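Local coordinates for breast cancer anti-estrogen resistance protein 1 (Mus musculus, PDB 5W93), which acts as a docking protein that coordinates tyrosine kinase signalling in cell adhesion and migration, here represented by its paxillin-binding C-terminal four-helix domain, at residues D7-A18 with I62-A72. The protein carries 2 engineered substitutions. Residues are numbered along the deposited sequence; the frame is centred on the assembly and turned at random.
Engineered in segment 7-18: Ala18 (natural residue Cys).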
loop_
_atom_site.group_PDB
_atom_site.type_symbol
_atom_site.label_atom_id
_atom_site.label_comp_id
_atom_site.label_asym_id
_atom_site.label_seq_id
_atom_site.Cartn_x
_atom_site.Cartn_y
_atom_site.Cartn_z
ATOM N N ASP A 7 -17.590 -3.063 17.380
ATOM C CA ASP A 7 -16.858 -2.253 16.406
ATOM C C ASP A 7 -15.633 -1.602 17.041
ATOM O O ASP A 7 -14.541 -1.675 16.491
ATOM C CB ASP A 7 -17.760 -1.184 15.796
ATOM C CG ASP A 7 -18.383 -1.625 14.484
ATOM O OD1 ASP A 7 -18.199 -2.798 14.099
ATOM O OD2 ASP A 7 -19.076 -0.800 13.848
ATOM N N ARG A 8 -15.802 -0.988 18.210
ATOM C CA ARG A 8 -14.683 -0.303 18.860
ATOM C C ARG A 8 -13.519 -1.246 19.131
ATOM O O ARG A 8 -12.355 -0.901 18.908
ATOM C CB ARG A 8 -15.113 0.354 20.180
ATOM C CG ARG A 8 -13.927 0.980 20.925
ATOM C CD ARG A 8 -14.330 1.799 22.159
ATOM N NE ARG A 8 -15.443 2.695 21.869
ATOM C CZ ARG A 8 -15.344 3.809 21.152
ATOM N NH1 ARG A 8 -14.174 4.178 20.648
ATOM N NH2 ARG A 8 -16.420 4.558 20.940
ATOM N N GLN A 9 -13.835 -2.437 19.623
ATOM C CA GLN A 9 -12.805 -3.427 19.910
ATOM C C GLN A 9 -12.109 -3.894 18.632
ATOM O O GLN A 9 -10.892 -4.052 18.591
ATOM C CB GLN A 9 -13.421 -4.609 20.651
ATOM C CG GLN A 9 -13.872 -4.221 22.053
ATOM C CD GLN A 9 -12.709 -3.663 22.841
ATOM O OE1 GLN A 9 -11.725 -4.368 23.088
ATOM N NE2 GLN A 9 -12.792 -2.382 23.211
ATOM N N LEU A 10 -12.899 -4.118 17.595
ATOM C CA LEU A 10 -12.345 -4.520 16.317
ATOM C C LEU A 10 -11.389 -3.439 15.784
ATOM O O LEU A 10 -10.286 -3.732 15.311
ATOM C CB LEU A 10 -13.484 -4.782 15.342
ATOM C CG LEU A 10 -13.198 -5.549 14.066
ATOM C CD1 LEU A 10 -12.681 -6.946 14.391
ATOM C CD2 LEU A 10 -14.476 -5.604 13.242
ATOM N N LEU A 11 -11.821 -2.185 15.879
ATOM C CA LEU A 11 -11.042 -1.078 15.346
ATOM C C LEU A 11 -9.747 -0.883 16.130
ATOM O O LEU A 11 -8.700 -0.675 15.527
ATOM C CB LEU A 11 -11.867 0.213 15.342
ATOM C CG LEU A 11 -12.958 0.309 14.269
ATOM C CD1 LEU A 11 -13.890 1.491 14.516
ATOM C CD2 LEU A 11 -12.322 0.427 12.877
ATOM N N LEU A 12 -9.812 -0.948 17.464
ATOM C CA LEU A 12 -8.604 -0.789 18.272
ATOM C C LEU A 12 -7.601 -1.891 17.968
ATOM O O LEU A 12 -6.407 -1.632 17.843
ATOM C CB LEU A 12 -8.923 -0.785 19.775
ATOM C CG LEU A 12 -9.618 0.466 20.304
ATOM C CD1 LEU A 12 -10.040 0.261 21.770
ATOM C CD2 LEU A 12 -8.709 1.686 20.152
ATOM N N PHE A 13 -8.094 -3.120 17.845
ATOM C CA PHE A 13 -7.246 -4.245 17.493
ATOM C C PHE A 13 -6.567 -4.045 16.117
ATOM O O PHE A 13 -5.351 -4.198 15.982
ATOM C CB PHE A 13 -8.062 -5.537 17.480
ATOM C CG PHE A 13 -7.248 -6.751 17.157
ATOM C CD1 PHE A 13 -6.470 -7.356 18.139
ATOM C CD2 PHE A 13 -7.266 -7.298 15.887
ATOM C CE1 PHE A 13 -5.718 -8.470 17.852
ATOM C CE2 PHE A 13 -6.509 -8.413 15.590
ATOM C CZ PHE A 13 -5.732 -8.998 16.578
ATOM N N TYR A 14 -7.342 -3.717 15.095
ATOM C CA TYR A 14 -6.726 -3.618 13.774
ATOM C C TYR A 14 -5.929 -2.326 13.588
ATOM O O TYR A 14 -5.030 -2.280 12.747
ATOM C CB TYR A 14 -7.772 -3.807 12.672
ATOM C CG TYR A 14 -7.980 -5.290 12.466
ATOM C CD1 TYR A 14 -6.998 -6.065 11.868
ATOM C CD2 TYR A 14 -9.114 -5.927 12.941
ATOM C CE1 TYR A 14 -7.160 -7.434 11.709
ATOM C CE2 TYR A 14 -9.284 -7.302 12.793
ATOM C CZ TYR A 14 -8.307 -8.046 12.179
ATOM O OH TYR A 14 -8.484 -9.410 12.026
ATOM N N LEU A 15 -6.207 -1.308 14.403
ATOM C CA LEU A 15 -5.338 -0.126 14.465
ATOM C C LEU A 15 -3.934 -0.545 14.893
ATOM O O LEU A 15 -2.940 -0.126 14.319
ATOM C CB LEU A 15 -5.890 0.925 15.438
ATOM C CG LEU A 15 -5.019 2.162 15.698
ATOM C CD1 LEU A 15 -4.730 2.913 14.385
ATOM C CD2 LEU A 15 -5.675 3.111 16.710
ATOM N N GLU A 16 -3.864 -1.381 15.924
ATOM C CA GLU A 16 -2.587 -1.893 16.399
ATOM C C GLU A 16 -1.860 -2.688 15.308
ATOM O O GLU A 16 -0.648 -2.540 15.136
ATOM C CB GLU A 16 -2.802 -2.749 17.657
ATOM C CG GLU A 16 -1.588 -3.537 18.100
ATOM C CD GLU A 16 -1.457 -4.865 17.370
ATOM O OE1 GLU A 16 -2.432 -5.658 17.384
ATOM O OE2 GLU A 16 -0.387 -5.095 16.761
ATOM N N GLN A 17 -2.588 -3.545 14.597
ATOM C CA GLN A 17 -2.007 -4.319 13.495
ATOM C C GLN A 17 -1.561 -3.420 12.346
ATOM O O GLN A 17 -0.521 -3.644 11.733
ATOM C CB GLN A 17 -3.002 -5.346 12.964
ATOM C CG GLN A 17 -2.706 -6.765 13.369
ATOM C CD GLN A 17 -3.263 -7.776 12.390
ATOM O OE1 GLN A 17 -3.634 -7.436 11.255
ATOM N NE2 GLN A 17 -3.320 -9.028 12.815
ATOM N N ALA A 18 -2.372 -2.419 12.043
ATOM C CA ALA A 18 -2.020 -1.451 11.005
ATOM C C ALA A 18 -0.716 -0.727 11.357
ATOM O O ALA A 18 0.133 -0.530 10.494
ATOM C CB ALA A 18 -3.143 -0.462 10.808
ATOM N N ILE A 62 -6.053 -5.922 5.860
ATOM C CA ILE A 62 -6.667 -5.422 7.090
ATOM C C ILE A 62 -7.958 -4.650 6.796
ATOM O O ILE A 62 -8.988 -4.855 7.440
ATOM C CB ILE A 62 -5.696 -4.520 7.880
ATOM C CG1 ILE A 62 -4.594 -5.372 8.520
ATOM C CG2 ILE A 62 -6.455 -3.711 8.940
ATOM C CD1 ILE A 62 -3.390 -4.563 9.011
ATOM N N GLY A 63 -7.916 -3.776 5.799
ATOM C CA GLY A 63 -9.115 -3.063 5.422
ATOM C C GLY A 63 -10.232 -4.009 5.011
ATOM O O GLY A 63 -11.392 -3.829 5.395
ATOM N N ASP A 64 -9.877 -5.023 4.230
ATOM C CA ASP A 64 -10.840 -6.014 3.760
ATOM C C ASP A 64 -11.493 -6.786 4.917
ATOM O O ASP A 64 -12.709 -6.993 4.960
ATOM C CB ASP A 64 -10.141 -6.986 2.823
ATOM C CG ASP A 64 -11.110 -7.771 1.991
ATOM O OD1 ASP A 64 -11.644 -7.200 1.021
ATOM O OD2 ASP A 64 -11.329 -8.951 2.313
ATOM N N THR A 65 -10.651 -7.221 5.839
ATOM C CA THR A 65 -11.076 -7.970 7.016
ATOM C C THR A 65 -11.967 -7.119 7.916
ATOM O O THR A 65 -13.018 -7.567 8.372
ATOM C CB THR A 65 -9.860 -8.452 7.818
ATOM O OG1 THR A 65 -9.087 -9.341 7.016
ATOM C CG2 THR A 65 -10.290 -9.183 9.108
ATOM N N LEU A 66 -11.539 -5.885 8.159
ATOM C CA LEU A 66 -12.310 -4.930 8.951
ATOM C C LEU A 66 -13.672 -4.603 8.347
ATOM O O LEU A 66 -14.685 -4.597 9.043
ATOM C CB LEU A 66 -11.527 -3.633 9.100
ATOM C CG LEU A 66 -10.899 -3.261 10.418
ATOM C CD1 LEU A 66 -10.418 -1.841 10.272
ATOM C CD2 LEU A 66 -11.923 -3.399 11.543
ATOM N N SER A 67 -13.678 -4.293 7.052
ATOM C CA SER A 67 -14.891 -3.879 6.349
ATOM C C SER A 67 -15.936 -4.978 6.327
ATOM O O SER A 67 -17.135 -4.708 6.374
ATOM C CB SER A 67 -14.573 -3.463 4.908
ATOM O OG SER A 67 -14.277 -4.589 4.100
ATOM N N ARG A 68 -15.480 -6.220 6.251
ATOM C CA ARG A 68 -16.406 -7.333 6.186
ATOM C C ARG A 68 -17.113 -7.577 7.519
ATOM O O ARG A 68 -18.220 -8.104 7.550
ATOM C CB ARG A 68 -15.679 -8.595 5.741
ATOM C CG ARG A 68 -15.397 -8.618 4.246
ATOM C CD ARG A 68 -15.264 -10.036 3.741
ATOM N NE ARG A 68 -13.947 -10.601 3.998
ATOM C CZ ARG A 68 -13.670 -11.902 3.948
ATOM N NH1 ARG A 68 -14.625 -12.787 3.678
ATOM N NH2 ARG A 68 -12.437 -12.324 4.187
ATOM N N GLN A 69 -16.474 -7.173 8.612
ATOM C CA GLN A 69 -16.953 -7.526 9.946
ATOM C C GLN A 69 -17.466 -6.349 10.771
ATOM O O GLN A 69 -18.030 -6.536 11.852
ATOM C CB GLN A 69 -15.835 -8.216 10.722
ATOM C CG GLN A 69 -15.385 -9.518 10.123
ATOM C CD GLN A 69 -14.272 -10.122 10.930
ATOM O OE1 GLN A 69 -13.097 -9.831 10.702
ATOM N NE2 GLN A 69 -14.632 -10.937 11.906
ATOM N N ALA A 70 -17.256 -5.136 10.281
ATOM C CA ALA A 70 -17.725 -3.958 10.998
ATOM C C ALA A 70 -19.245 -3.833 10.841
ATOM O O ALA A 70 -19.793 -4.133 9.779
ATOM C CB ALA A 70 -17.020 -2.713 10.487
ATOM N N LYS A 71 -19.917 -3.409 11.906
ATOM C CA LYS A 71 -21.372 -3.248 11.883
ATOM C C LYS A 71 -21.782 -1.869 11.371
ATOM O O LYS A 71 -22.748 -1.737 10.617
ATOM C CB LYS A 71 -21.961 -3.484 13.289
ATOM C CG LYS A 71 -21.766 -4.888 13.820
ATOM C CD LYS A 71 -22.177 -5.918 12.777
ATOM C CE LYS A 71 -21.928 -7.336 13.258
ATOM N NZ LYS A 71 -22.150 -8.310 12.161
ATOM N N ALA A 72 -21.042 -0.840 11.771
ATOM C CA ALA A 72 -21.435 0.537 11.476
ATOM C C ALA A 72 -21.234 0.903 10.003
ATOM O O ALA A 72 -20.161 0.680 9.432
ATOM C CB ALA A 72 -20.664 1.499 12.369
HETATM O O HOH W 1 -18.104 -5.588 14.718
#
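Asp7 of helix 5-37 reaches across to the turn after helix 42-69 in the four-helix bundle of the Cas C-terminal domain, where segments 7-18 and 62-69 run antiparallel. Its carboxylate grips two successive backbone amides, both oxygens using their syn lone pairs. OD1 takes the N-H of Lys71 almost straight, at 169°; Asp7 OD2 takes that of Ala72, N to OD2 2.9 Å, on a more bent path (152°). Ala72 is the N-cap residue of helix 73-102, so the fork ties the first helix to the joint between the second and third. Farther along, Leu66 is the central apolar contact. Its CD2 lies 3.6 Å from Leu10 CG, the two side chains running alongside one another head to tail, while its CD1 meets CD2 of Leu11, which lies roughly perpendicular and also touches Leu134 of helix 107-135. With CG anti to its carbonyl carbon (chi1 -83°), Tyr14 packs against Ile62 and Leu66: CD1 lies 3.8 Å from Ile62 CG2, CB 3.9 Å from Leu66 CG, and OH meets the CG2 methyl of Thr65. Phe13 CD2 sits over the centre of one ring face. Back at the turn, a water donates to both Asp7 OD1, at 2.9 Å, and the Gln69 carbonyl O, at 3.0 Å.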